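Local coordinates for capsid protein (Infectious hypodermal and hematopoietic necrosis virus, PDB 3N7X) that forms, in sixty copies of a beta-barrel subunit that can bind calcium, the icosahedral capsid of a shrimp densovirus, at residues K107-K112 against L306-Y311; L130-S133 against S137-T140; D216-Y221 against I240-P245; S269-P274 against L279-R284. All blocks are in the same frame, centred on the assembly; numbering follows the deposited sequence.

The four contacts gather at two ends of an elongated jelly-roll subunit. Contacts 1 and 3 lie with centres 11 Å apart and touch through a probable hydrogen bond, Trp111 N to Tyr221 O, 2.7 Å. On the other side of the chain's centre, contacts 2 and 4 have centres 15 Å apart. Strand 111-131 runs from contact 1 to contact 2, whose centres are 58 Å apart, and its neighbour in the sheet, strand 281-296, starts in contact 4. Contacts 1, 2 and 4 thus reach one sheet, which contact 3 joins only by touching contact 1. Along the chain, contacts 2, 3 and 4 follow in series inside the loop closed by contact 1.

Contact 1: residues K107-K112 against L306-Y311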
loop_
_atom_site.group_PDB
_atom_site.type_symbol
_atom_site.label_atom_id
_atom_site.label_comp_id
_atom_site.label_asym_id
_atom_site.label_seq_id
_atom_site.Cartn_x
_atom_site.Cartn_y
_atom_site.Cartn_z
ATOM N N LYS A 107 55.927 -38.360 -73.519
ATOM C CA LYS A 107 56.572 -39.625 -73.788
ATOM C C LYS A 107 57.524 -40.065 -72.695
ATOM O O LYS A 107 57.484 -41.207 -72.245
ATOM C CB LYS A 107 57.338 -39.539 -75.110
ATOM C CG LYS A 107 58.137 -40.795 -75.442
ATOM C CD LYS A 107 59.072 -40.576 -76.626
ATOM C CE LYS A 107 60.097 -39.484 -76.327
ATOM N NZ LYS A 107 61.062 -39.261 -77.453
ATOM N N THR A 108 58.376 -39.149 -72.262
ATOM C CA THR A 108 59.375 -39.478 -71.264
ATOM C C THR A 108 58.986 -39.383 -69.798
ATOM O O THR A 108 59.359 -40.241 -69.004
ATOM C CB THR A 108 60.623 -38.613 -71.468
ATOM O OG1 THR A 108 61.104 -38.787 -72.807
ATOM C CG2 THR A 108 61.710 -39.005 -70.480
ATOM N N TYR A 109 58.238 -38.354 -69.429
ATOM C CA TYR A 109 57.904 -38.183 -68.027
ATOM C C TYR A 109 56.510 -38.568 -67.565
ATOM O O TYR A 109 56.258 -38.624 -66.365
ATOM C CB TYR A 109 58.247 -36.752 -67.624
ATOM C CG TYR A 109 59.724 -36.479 -67.817
ATOM C CD1 TYR A 109 60.668 -37.016 -66.939
ATOM C CD2 TYR A 109 60.188 -35.762 -68.924
ATOM C CE1 TYR A 109 62.034 -36.852 -67.158
ATOM C CE2 TYR A 109 61.560 -35.596 -69.153
ATOM C CZ TYR A 109 62.473 -36.146 -68.264
ATOM O OH TYR A 109 63.826 -36.011 -68.478
ATOM N N GLY A 110 55.603 -38.834 -68.497
ATOM C CA GLY A 110 54.274 -39.254 -68.088
ATOM C C GLY A 110 53.135 -38.261 -68.185
ATOM O O GLY A 110 53.335 -37.041 -68.162
ATOM N N TRP A 111 51.924 -38.802 -68.268
ATOM C CA TRP A 111 50.728 -37.988 -68.389
ATOM C C TRP A 111 49.487 -38.697 -67.849
ATOM O O TRP A 111 49.508 -39.901 -67.580
ATOM C CB TRP A 111 50.504 -37.634 -69.861
ATOM C CG TRP A 111 50.609 -38.831 -70.768
ATOM C CD1 TRP A 111 51.712 -39.238 -71.463
ATOM C CD2 TRP A 111 49.584 -39.798 -71.042
ATOM N NE1 TRP A 111 51.439 -40.397 -72.153
ATOM C CE2 TRP A 111 50.141 -40.762 -71.913
ATOM C CE3 TRP A 111 48.250 -39.945 -70.635
ATOM C CZ2 TRP A 111 49.408 -41.861 -72.389
ATOM C CZ3 TRP A 111 47.519 -41.039 -71.107
ATOM C CH2 TRP A 111 48.104 -41.982 -71.977
ATOM N N LYS A 112 48.410 -37.926 -67.700
ATOM C CA LYS A 112 47.120 -38.422 -67.222
ATOM C C LYS A 112 46.053 -37.708 -68.019
ATOM O O LYS A 112 46.263 -36.582 -68.474
ATOM C CB LYS A 112 46.846 -38.032 -65.768
ATOM C CG LYS A 112 47.710 -38.632 -64.719
ATOM C CD LYS A 112 47.284 -38.095 -63.364
ATOM C CE LYS A 112 48.140 -38.688 -62.269
ATOM N NZ LYS A 112 47.759 -38.163 -60.939
ATOM N N LEU A 306 65.706 -41.657 -64.659
ATOM C CA LEU A 306 65.333 -43.019 -65.028
ATOM C C LEU A 306 64.281 -43.564 -64.080
ATOM O O LEU A 306 63.617 -44.559 -64.370
ATOM C CB LEU A 306 66.551 -43.932 -64.983
ATOM C CG LEU A 306 67.632 -43.657 -66.024
ATOM C CD1 LEU A 306 68.841 -44.525 -65.719
ATOM C CD2 LEU A 306 67.094 -43.937 -67.427
ATOM N N GLY A 307 64.141 -42.893 -62.942
ATOM C CA GLY A 307 63.192 -43.317 -61.936
ATOM C C GLY A 307 61.777 -43.550 -62.416
ATOM O O GLY A 307 61.102 -44.455 -61.924
ATOM N N MET A 308 61.320 -42.755 -63.377
ATOM C CA MET A 308 59.957 -42.905 -63.866
ATOM C C MET A 308 59.668 -44.307 -64.400
ATOM O O MET A 308 58.510 -44.713 -64.497
ATOM C CB MET A 308 59.639 -41.846 -64.935
ATOM C CG MET A 308 60.248 -42.084 -66.307
ATOM S SD MET A 308 62.031 -41.817 -66.392
ATOM C CE MET A 308 62.103 -40.043 -66.334
ATOM N N LEU A 309 60.714 -45.055 -64.734
ATOM C CA LEU A 309 60.524 -46.408 -65.243
ATOM C C LEU A 309 59.849 -47.312 -64.217
ATOM O O LEU A 309 59.282 -48.350 -64.568
ATOM C CB LEU A 309 61.865 -47.026 -65.642
ATOM C CG LEU A 309 62.567 -46.411 -66.854
ATOM C CD1 LEU A 309 63.877 -47.137 -67.109
ATOM C CD2 LEU A 309 61.664 -46.499 -68.074
ATOM N N GLN A 310 59.911 -46.917 -62.950
ATOM C CA GLN A 310 59.321 -47.702 -61.874
ATOM C C GLN A 310 57.831 -47.475 -61.679
ATOM O O GLN A 310 57.152 -48.315 -61.086
ATOM C CB GLN A 310 60.024 -47.408 -60.548
ATOM C CG GLN A 310 61.431 -47.940 -60.430
ATOM C CD GLN A 310 62.002 -47.709 -59.048
ATOM O OE1 GLN A 310 61.426 -48.140 -58.051
ATOM N NE2 GLN A 310 63.135 -47.025 -58.978
ATOM N N TYR A 311 57.311 -46.351 -62.163
ATOM C CA TYR A 311 55.892 -46.078 -61.971
ATOM C C TYR A 311 55.092 -45.681 -63.208
ATOM O O TYR A 311 53.867 -45.625 -63.151
ATOM C CB TYR A 311 55.710 -45.023 -60.870
ATOM C CG TYR A 311 56.385 -43.705 -61.161
ATOM C CD1 TYR A 311 55.802 -42.774 -62.019
ATOM C CD2 TYR A 311 57.624 -43.398 -60.598
ATOM C CE1 TYR A 311 56.435 -41.565 -62.311
ATOM C CE2 TYR A 311 58.269 -42.195 -60.883
ATOM C CZ TYR A 311 57.669 -41.281 -61.741
ATOM O OH TYR A 311 58.301 -40.089 -62.026
HETATM O O HOH W 1 58.178 -38.242 -64.304
#
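Met308 makes the whole direct contact, reaching from a turn of the chain to Thr108 and Tyr109 at the end of a helix. Its CG sits between the backbone N and the carbonyl carbon (chi1 75°), and further bends at chi2 and chi3 fold the chain back over the helix end. Met308 CG lies 3.4 Å from Thr108 O, and Met308 CE comes obliquely to the Tyr109 ring, 3.3 Å from CE1. Thr108 CG2 stands over the centre of a face of that same ring, and the phenol OH is bonded to Gln97 of another subunit. After Met308 the backbone keeps turning: Leu309 N bonds to Leu306 O at 3.0 Å and Tyr311 N to Met308 O at 3.1 Å. Met308 CA lies over one face of the Tyr311 ring, offset toward its rim, and Tyr311 OH is 2.9 Å from a water, which donates to Tyr109 O at 2.8 Å. The bridge closes just where helix 97-109 ends: Gly110 leaves helical geometry with phi 105° and bonds through its backbone to Arg296 of strand 281-296. Strand 111-131 sets off from there, with the 306-311 turn packed beside the helix-to-strand junction.

Contact 2: residues L130-S133 against S137-T140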
loop_
_atom_site.group_PDB
_atom_site.type_symbol
_atom_site.label_atom_id
_atom_site.label_comp_id
_atom_site.label_asym_id
_atom_site.label_seq_id
_atom_site.Cartn_x
_atom_site.Cartn_y
_atom_site.Cartn_z
ATOM N N LEU A 130 13.670 -36.725 -103.508
ATOM C CA LEU A 130 13.131 -35.924 -104.600
ATOM C C LEU A 130 13.872 -36.254 -105.888
ATOM O O LEU A 130 15.080 -36.503 -105.885
ATOM C CB LEU A 130 13.274 -34.433 -104.304
ATOM C CG LEU A 130 12.415 -33.895 -103.162
ATOM C CD1 LEU A 130 12.674 -32.409 -102.984
ATOM C CD2 LEU A 130 10.946 -34.149 -103.464
ATOM N N LYS A 131 13.144 -36.252 -106.994
ATOM C CA LYS A 131 13.737 -36.559 -108.282
ATOM C C LYS A 131 13.033 -35.826 -109.405
ATOM O O LYS A 131 11.874 -35.436 -109.281
ATOM C CB LYS A 131 13.680 -38.066 -108.533
ATOM C CG LYS A 131 12.414 -38.734 -108.017
ATOM C CD LYS A 131 12.454 -40.229 -108.284
ATOM C CE LYS A 131 11.527 -41.006 -107.358
ATOM N NZ LYS A 131 12.035 -41.043 -105.952
ATOM N N VAL A 132 13.754 -35.632 -110.502
ATOM C CA VAL A 132 13.210 -34.960 -111.673
ATOM C C VAL A 132 12.822 -36.024 -112.692
ATOM O O VAL A 132 13.393 -37.117 -112.699
ATOM C CB VAL A 132 14.254 -34.014 -112.295
ATOM C CG1 VAL A 132 14.396 -32.769 -111.435
ATOM C CG2 VAL A 132 15.601 -34.730 -112.406
ATOM N N SER A 133 11.851 -35.709 -113.545
ATOM C CA SER A 133 11.390 -36.652 -114.564
ATOM C C SER A 133 12.564 -37.194 -115.369
ATOM O O SER A 133 13.389 -36.429 -115.878
ATOM C CB SER A 133 10.394 -35.974 -115.506
ATOM O OG SER A 133 9.351 -35.356 -114.770
ATOM N N SER A 137 17.653 -39.222 -108.125
ATOM C CA SER A 137 17.351 -38.502 -106.900
ATOM C C SER A 137 18.484 -37.544 -106.579
ATOM O O SER A 137 19.648 -37.828 -106.865
ATOM C CB SER A 137 17.194 -39.482 -105.736
ATOM O OG SER A 137 16.109 -40.368 -105.942
ATOM N N PHE A 138 18.145 -36.403 -105.993
ATOM C CA PHE A 138 19.165 -35.446 -105.599
ATOM C C PHE A 138 18.989 -35.082 -104.129
ATOM O O PHE A 138 17.880 -35.130 -103.592
ATOM C CB PHE A 138 19.138 -34.202 -106.501
ATOM C CG PHE A 138 17.788 -33.557 -106.632
ATOM C CD1 PHE A 138 17.436 -32.477 -105.826
ATOM C CD2 PHE A 138 16.878 -34.006 -107.584
ATOM C CE1 PHE A 138 16.198 -31.849 -105.971
ATOM C CE2 PHE A 138 15.636 -33.387 -107.738
ATOM C CZ PHE A 138 15.297 -32.305 -106.930
ATOM N N GLU A 139 20.098 -34.750 -103.478
ATOM C CA GLU A 139 20.100 -34.399 -102.066
ATOM C C GLU A 139 19.507 -33.015 -101.820
ATOM O O GLU A 139 19.748 -32.081 -102.583
ATOM C CB GLU A 139 21.534 -34.431 -101.526
ATOM C CG GLU A 139 21.633 -34.558 -100.016
ATOM C CD GLU A 139 21.892 -35.986 -99.563
ATOM O OE1 GLU A 139 21.350 -36.919 -100.190
ATOM O OE2 GLU A 139 22.630 -36.179 -98.573
ATOM N N THR A 140 18.726 -32.893 -100.753
ATOM C CA THR A 140 18.130 -31.614 -100.378
ATOM C C THR A 140 17.869 -31.594 -98.882
ATOM O O THR A 140 18.024 -32.604 -98.189
ATOM C CB THR A 140 16.755 -31.362 -101.049
ATOM O OG1 THR A 140 15.813 -32.339 -100.588
ATOM C CG2 THR A 140 16.867 -31.426 -102.557
HETATM O O HOH W 2 15.552 -35.033 -101.877
#
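Leu130 and Phe138 are joined through their backbones by one bond, Phe138 N to Leu130 O (3.1 Å, 157° at the hydrogen); the two chain directions lie 125° apart, and the antiparallel pairing is loose at this end of the hairpin. Leu130 O also takes a CA-H...O contact from Ser137, CA to O 3.2 Å. A water links the strands as well: it accepts from Leu130 N and donates to both Phe138 O and Thr140 OG1. The two segments flank the tip of the hairpin of strands 111-131 and 137-141, which probably corresponds to the DE loop of the viral jelly roll; in parvoviruses five such hairpins surround the fivefold axis. Leu130 and Phe138 carry most of the contact. With CG between the backbone N and the carbonyl carbon (chi1 52°), the Phe138 ring turns back over the partner strand, where Leu130 CB lies over one face, 3.9 Å from CZ. Val132 CG1 approaches the same ring obliquely, 3.9 Å from CE2, its side chain crossing that of Phe138 at about a right angle. Lys131 and Ser137 lie on the other face of the hairpin; Lys131 NZ stops 4.1 Å from Ser137 OG and is bonded to Asp129 O instead. It also makes a cation-pi contact with Phe138 of a neighbouring subunit, and Lys131 of a second neighbour does the same to this chain's Phe138.

Contact 3: residues D216-Y221 against I240-P245; sequences DTRNWY and IKWDKP
Within the long excursion between strands 208-214 and 264-268, probably the GH loop of the jelly roll, Trp242 packs against Asp216, Arg218, Asn219 and Tyr221. Tyr221 meets it in a T-shaped (edge-to-face) stack, the tyrosine edge turned to the indole face; the centroid of the Tyr221 ring and that of the five-membered ring of Trp242 are 5.4 Å apart, with planes at 72°. Tyr221 OH hangs over the middle of the indole, 3.2 Å from Trp242 CD2. At the six-membered ring, Asp216 CG comes within 3.5 Å of Trp242 CH2, the carboxylate plane inclined by 56° to the indole. That carboxylate is fixed by Arg218, which grips it side-on: NE to OD2 and NH2 to OD1, each 2.8 Å, both oxygens near the guanidinium plane. Arg218 N also donates to Asp216 OD2 at 3.0 Å, closing an Asx turn. Asn219 ND2 donates to Tyr221 OH at 3.3 Å, and also to Val251 O, which Trp242 NE1 shares. The buried indole thus packs against polar groups with their own partners: the salt bridge probably lowers the cost of placing a carboxylate at an aromatic ring, and the long hydrogen bond from the Asn219 amide may help orient the hydroxyl.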
loop_
_atom_site.group_PDB
_atom_site.type_symbol
_atom_site.label_atom_id
_atom_site.label_comp_id
_atom_site.label_asym_id
_atom_site.label_seq_id
_atom_site.Cartn_x
_atom_site.Cartn_y
_atom_site.Cartn_z
ATOM N N ASP A 216 41.131 -42.695 -65.332
ATOM C CA ASP A 216 41.617 -43.084 -64.020
ATOM C C ASP A 216 42.879 -42.267 -63.775
ATOM O O ASP A 216 43.757 -42.201 -64.637
ATOM C CB ASP A 216 41.958 -44.565 -63.995
ATOM C CG ASP A 216 42.213 -45.064 -62.599
ATOM O OD1 ASP A 216 41.295 -45.682 -62.020
ATOM O OD2 ASP A 216 43.321 -44.820 -62.073
ATOM N N THR A 217 42.984 -41.662 -62.601
ATOM C CA THR A 217 44.135 -40.821 -62.309
ATOM C C THR A 217 45.119 -41.330 -61.267
ATOM O O THR A 217 45.987 -40.573 -60.824
ATOM C CB THR A 217 43.678 -39.418 -61.876
ATOM O OG1 THR A 217 42.796 -39.532 -60.750
ATOM C CG2 THR A 217 42.955 -38.718 -63.010
ATOM N N ARG A 218 45.014 -42.595 -60.876
ATOM C CA ARG A 218 45.932 -43.120 -59.870
ATOM C C ARG A 218 47.368 -43.266 -60.386
ATOM O O ARG A 218 48.315 -43.235 -59.596
ATOM C CB ARG A 218 45.436 -44.471 -59.334
ATOM C CG ARG A 218 45.812 -45.689 -60.171
ATOM C CD ARG A 218 45.015 -46.888 -59.701
ATOM N NE ARG A 218 43.591 -46.671 -59.940
ATOM C CZ ARG A 218 42.611 -47.168 -59.192
ATOM N NH1 ARG A 218 42.884 -47.923 -58.136
ATOM N NH2 ARG A 218 41.350 -46.905 -59.504
ATOM N N ASN A 219 47.532 -43.419 -61.699
ATOM C CA ASN A 219 48.863 -43.578 -62.283
ATOM C C ASN A 219 49.232 -42.503 -63.292
ATOM O O ASN A 219 48.397 -41.702 -63.713
ATOM C CB ASN A 219 48.982 -44.918 -63.017
ATOM C CG ASN A 219 48.655 -46.098 -62.142
ATOM O OD1 ASN A 219 49.151 -46.213 -61.021
ATOM N ND2 ASN A 219 47.828 -46.998 -62.657
ATOM N N TRP A 220 50.508 -42.506 -63.664
ATOM C CA TRP A 220 51.037 -41.626 -64.695
ATOM C C TRP A 220 51.304 -42.621 -65.828
ATOM O O TRP A 220 51.691 -43.766 -65.572
ATOM C CB TRP A 220 52.356 -40.973 -64.269
ATOM C CG TRP A 220 52.209 -39.849 -63.285
ATOM C CD1 TRP A 220 52.556 -39.862 -61.964
ATOM C CD2 TRP A 220 51.671 -38.544 -63.545
ATOM N NE1 TRP A 220 52.267 -38.649 -61.383
ATOM C CE2 TRP A 220 51.722 -37.821 -62.329
ATOM C CE3 TRP A 220 51.149 -37.916 -64.687
ATOM C CZ2 TRP A 220 51.272 -36.499 -62.219
ATOM C CZ3 TRP A 220 50.700 -36.598 -64.581
ATOM C CH2 TRP A 220 50.765 -35.905 -63.351
ATOM N N TYR A 221 51.088 -42.203 -67.068
ATOM C CA TYR A 221 51.303 -43.083 -68.209
ATOM C C TYR A 221 52.360 -42.506 -69.132
ATOM O O TYR A 221 52.487 -41.286 -69.254
ATOM C CB TYR A 221 49.978 -43.285 -68.950
ATOM C CG TYR A 221 48.952 -43.987 -68.086
ATOM C CD1 TYR A 221 48.832 -45.377 -68.104
ATOM C CD2 TYR A 221 48.180 -43.274 -67.163
ATOM C CE1 TYR A 221 47.977 -46.045 -67.219
ATOM C CE2 TYR A 221 47.325 -43.931 -66.271
ATOM C CZ TYR A 221 47.233 -45.318 -66.305
ATOM O OH TYR A 221 46.425 -45.981 -65.410
ATOM N N ILE A 240 39.211 -54.742 -70.641
ATOM C CA ILE A 240 40.071 -53.566 -70.701
ATOM C C ILE A 240 41.042 -53.445 -69.538
ATOM O O ILE A 240 40.642 -53.487 -68.377
ATOM C CB ILE A 240 39.239 -52.276 -70.734
ATOM C CG1 ILE A 240 38.209 -52.347 -71.861
ATOM C CG2 ILE A 240 40.160 -51.078 -70.917
ATOM C CD1 ILE A 240 38.818 -52.556 -73.233
ATOM N N LYS A 241 42.319 -53.267 -69.857
ATOM C CA LYS A 241 43.333 -53.122 -68.823
ATOM C C LYS A 241 44.581 -52.437 -69.369
ATOM O O LYS A 241 44.899 -52.571 -70.550
ATOM C CB LYS A 241 43.723 -54.491 -68.277
ATOM C CG LYS A 241 44.534 -55.326 -69.251
ATOM C CD LYS A 241 44.942 -56.639 -68.610
ATOM C CE LYS A 241 46.076 -57.315 -69.370
ATOM N NZ LYS A 241 45.670 -57.723 -70.731
ATOM N N TRP A 242 45.276 -51.696 -68.508
ATOM C CA TRP A 242 46.512 -51.033 -68.906
ATOM C C TRP A 242 47.648 -51.933 -68.435
ATOM O O TRP A 242 47.398 -52.914 -67.733
ATOM C CB TRP A 242 46.615 -49.638 -68.282
ATOM C CG TRP A 242 46.451 -49.575 -66.792
ATOM C CD1 TRP A 242 47.305 -50.069 -65.845
ATOM C CD2 TRP A 242 45.381 -48.942 -66.074
ATOM N NE1 TRP A 242 46.836 -49.778 -64.583
ATOM C CE2 TRP A 242 45.657 -49.088 -64.694
ATOM C CE3 TRP A 242 44.215 -48.265 -66.463
ATOM C CZ2 TRP A 242 44.812 -48.581 -63.702
ATOM C CZ3 TRP A 242 43.373 -47.759 -65.474
ATOM C CH2 TRP A 242 43.677 -47.921 -64.109
ATOM N N ASP A 243 48.883 -51.616 -68.807
ATOM C CA ASP A 243 50.013 -52.459 -68.417
ATOM C C ASP A 243 50.965 -51.853 -67.403
ATOM O O ASP A 243 51.082 -50.630 -67.280
ATOM C CB ASP A 243 50.798 -52.888 -69.654
ATOM C CG ASP A 243 49.937 -53.632 -70.657
ATOM O OD1 ASP A 243 49.219 -54.575 -70.249
ATOM O OD2 ASP A 243 49.979 -53.276 -71.855
ATOM N N LYS A 244 51.658 -52.739 -66.695
ATOM C CA LYS A 244 52.607 -52.365 -65.654
ATOM C C LYS A 244 53.831 -51.632 -66.185
ATOM O O LYS A 244 54.161 -51.717 -67.367
ATOM C CB LYS A 244 53.078 -53.617 -64.908
ATOM C CG LYS A 244 53.957 -54.542 -65.755
ATOM C CD LYS A 244 54.392 -55.796 -64.991
ATOM C CE LYS A 244 55.320 -55.488 -63.813
ATOM N NZ LYS A 244 56.636 -54.928 -64.241
ATOM N N PRO A 245 54.515 -50.887 -65.305
ATOM C CA PRO A 245 55.721 -50.145 -65.688
ATOM C C PRO A 245 56.832 -51.151 -66.026
ATOM O O PRO A 245 56.754 -52.316 -65.622
ATOM C CB PRO A 245 56.047 -49.342 -64.426
ATOM C CG PRO A 245 54.697 -49.150 -63.777
ATOM C CD PRO A 245 54.068 -50.506 -63.951
#

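Contact 4: residues S269-P274 against L279-R284; sequences SPIKGP and LKLGCR
Ile271 and Leu279 are tied by a backbone bond, Leu279 N to Ile271 O, at 3.1 Å and 170° at the hydrogen. Around it the side chains pack through apolar branches. The isoleucine divides its two arms between two leucines: Ile271 CG2 packs on Leu279 CD1 at 3.9 Å, whereas Ile271 CG1 meets Leu281 CD1 at 3.6 Å. The split follows from chi1 (-48°), which places CG2 anti to the backbone N and CG1 anti to the carbonyl carbon, one arm for each partner. Leu279 and Leu281 both point toward the 269-274 segment and the intervening Lys280 away from it, consistent with the extended backbone entering strand 281-296.

Strand 111-131 also packs on the leucines: Leu281 lies on Met127 and Asp129, Leu279 also touches Asp129, and Lys280 N bonds to Asp129 OD1. A neighbouring subunit adds a further layer, packing its Arg284 on Ile271 and its Leu126 on Leu279.

A bound magnesium ion lies about 6 Å from the Leu281 side chain, and the Ile271 side chain is about 11 Å from that of Glu191, a residue seen to bind calcium in a structure of this protein. With strand 264-268 before it and strand 281-296 after it, this loop probably corresponds to the HI loop of the viral jelly roll, and its packing on an adjacent subunit is consistent with the overlapping HI loops found around the fivefold axis of parvovirus capsids.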
loop_
_atom_site.group_PDB
_atom_site.type_symbol
_atom_site.label_atom_id
_atom_site.label_comp_id
_atom_site.label_asym_id
_atom_site.label_seq_id
_atom_site.Cartn_x
_atom_site.Cartn_y
_atom_site.Cartn_z
ATOM N N SER A 269 17.552 -42.919 -88.135
ATOM C CA SER A 269 16.461 -43.881 -88.017
ATOM C C SER A 269 15.961 -44.297 -89.406
ATOM O O SER A 269 15.524 -43.461 -90.198
ATOM C CB SER A 269 15.323 -43.282 -87.189
ATOM O OG SER A 269 14.433 -44.294 -86.760
ATOM N N PRO A 270 16.030 -45.601 -89.720
ATOM C CA PRO A 270 15.592 -46.135 -91.015
ATOM C C PRO A 270 14.074 -46.139 -91.174
ATOM O O PRO A 270 13.385 -46.980 -90.602
ATOM C CB PRO A 270 16.183 -47.538 -91.015
ATOM C CG PRO A 270 16.083 -47.925 -89.569
ATOM C CD PRO A 270 16.550 -46.675 -88.854
ATOM N N ILE A 271 13.564 -45.208 -91.973
ATOM C CA ILE A 271 12.126 -45.084 -92.184
ATOM C C ILE A 271 11.539 -45.902 -93.337
ATOM O O ILE A 271 11.873 -45.678 -94.501
ATOM C CB ILE A 271 11.737 -43.609 -92.433
ATOM C CG1 ILE A 271 12.375 -42.712 -91.373
ATOM C CG2 ILE A 271 10.221 -43.460 -92.417
ATOM C CD1 ILE A 271 11.974 -43.049 -89.961
ATOM N N LYS A 272 10.660 -46.842 -93.002
ATOM C CA LYS A 272 9.973 -47.666 -93.995
ATOM C C LYS A 272 8.527 -47.197 -94.016
ATOM O O LYS A 272 7.974 -46.851 -92.975
ATOM C CB LYS A 272 9.978 -49.146 -93.609
ATOM C CG LYS A 272 11.225 -49.900 -93.978
ATOM C CD LYS A 272 11.012 -51.393 -93.795
ATOM C CE LYS A 272 12.298 -52.159 -94.063
ATOM N NZ LYS A 272 12.165 -53.635 -93.860
ATOM N N GLY A 273 7.914 -47.190 -95.194
ATOM C CA GLY A 273 6.526 -46.777 -95.296
ATOM C C GLY A 273 5.623 -47.982 -95.114
ATOM O O GLY A 273 6.111 -49.110 -95.062
ATOM N N PRO A 274 4.301 -47.784 -95.034
ATOM C CA PRO A 274 3.352 -48.891 -94.854
ATOM C C PRO A 274 3.416 -49.908 -96.000
ATOM O O PRO A 274 3.073 -51.080 -95.821
ATOM C CB PRO A 274 1.992 -48.191 -94.812
ATOM C CG PRO A 274 2.320 -46.755 -94.500
ATOM C CD PRO A 274 3.591 -46.514 -95.250
ATOM N N LEU A 279 12.794 -44.669 -97.240
ATOM C CA LEU A 279 13.263 -43.314 -97.484
ATOM C C LEU A 279 14.778 -43.230 -97.425
ATOM O O LEU A 279 15.440 -44.083 -96.829
ATOM C CB LEU A 279 12.664 -42.349 -96.460
ATOM C CG LEU A 279 11.140 -42.209 -96.439
ATOM C CD1 LEU A 279 10.761 -41.120 -95.446
ATOM C CD2 LEU A 279 10.620 -41.863 -97.830
ATOM N N LYS A 280 15.325 -42.204 -98.065
ATOM C CA LYS A 280 16.764 -41.977 -98.069
ATOM C C LYS A 280 16.998 -40.727 -97.233
ATOM O O LYS A 280 16.975 -39.601 -97.740
ATOM C CB LYS A 280 17.276 -41.768 -99.496
ATOM C CG LYS A 280 17.026 -42.947 -100.425
ATOM C CD LYS A 280 17.763 -42.779 -101.754
ATOM C CE LYS A 280 17.383 -43.868 -102.752
ATOM N NZ LYS A 280 15.949 -43.761 -103.169
ATOM N N LEU A 281 17.205 -40.937 -95.939
ATOM C CA LEU A 281 17.417 -39.833 -95.019
ATOM C C LEU A 281 18.804 -39.866 -94.396
ATOM O O LEU A 281 19.455 -40.909 -94.340
ATOM C CB LEU A 281 16.362 -39.871 -93.905
ATOM C CG LEU A 281 14.890 -39.924 -94.324
ATOM C CD1 LEU A 281 14.025 -40.001 -93.080
ATOM C CD2 LEU A 281 14.529 -38.696 -95.152
ATOM N N GLY A 282 19.240 -38.705 -93.923
ATOM C CA GLY A 282 20.532 -38.584 -93.284
ATOM C C GLY A 282 20.543 -37.278 -92.522
ATOM O O GLY A 282 19.505 -36.633 -92.391
ATOM N N CYS A 283 21.701 -36.880 -92.014
ATOM C CA CYS A 283 21.790 -35.626 -91.288
ATOM C C CYS A 283 23.239 -35.242 -91.060
ATOM O O CYS A 283 24.145 -36.068 -91.192
ATOM C CB CYS A 283 21.090 -35.745 -89.939
ATOM S SG CYS A 283 22.029 -36.710 -88.736
ATOM N N ARG A 284 23.447 -33.975 -90.726
ATOM C CA ARG A 284 24.774 -33.452 -90.440
ATOM C C ARG A 284 24.701 -32.721 -89.115
ATOM O O ARG A 284 23.762 -31.963 -88.863
ATOM C CB ARG A 284 25.226 -32.481 -91.524
ATOM C CG ARG A 284 26.359 -31.547 -91.095
ATOM C CD ARG A 284 26.726 -30.707 -92.284
ATOM N NE ARG A 284 27.594 -29.558 -92.036
ATOM C CZ ARG A 284 27.303 -28.545 -91.232
ATOM N NH1 ARG A 284 26.168 -28.526 -90.556
ATOM N NH2 ARG A 284 28.115 -27.506 -91.171
#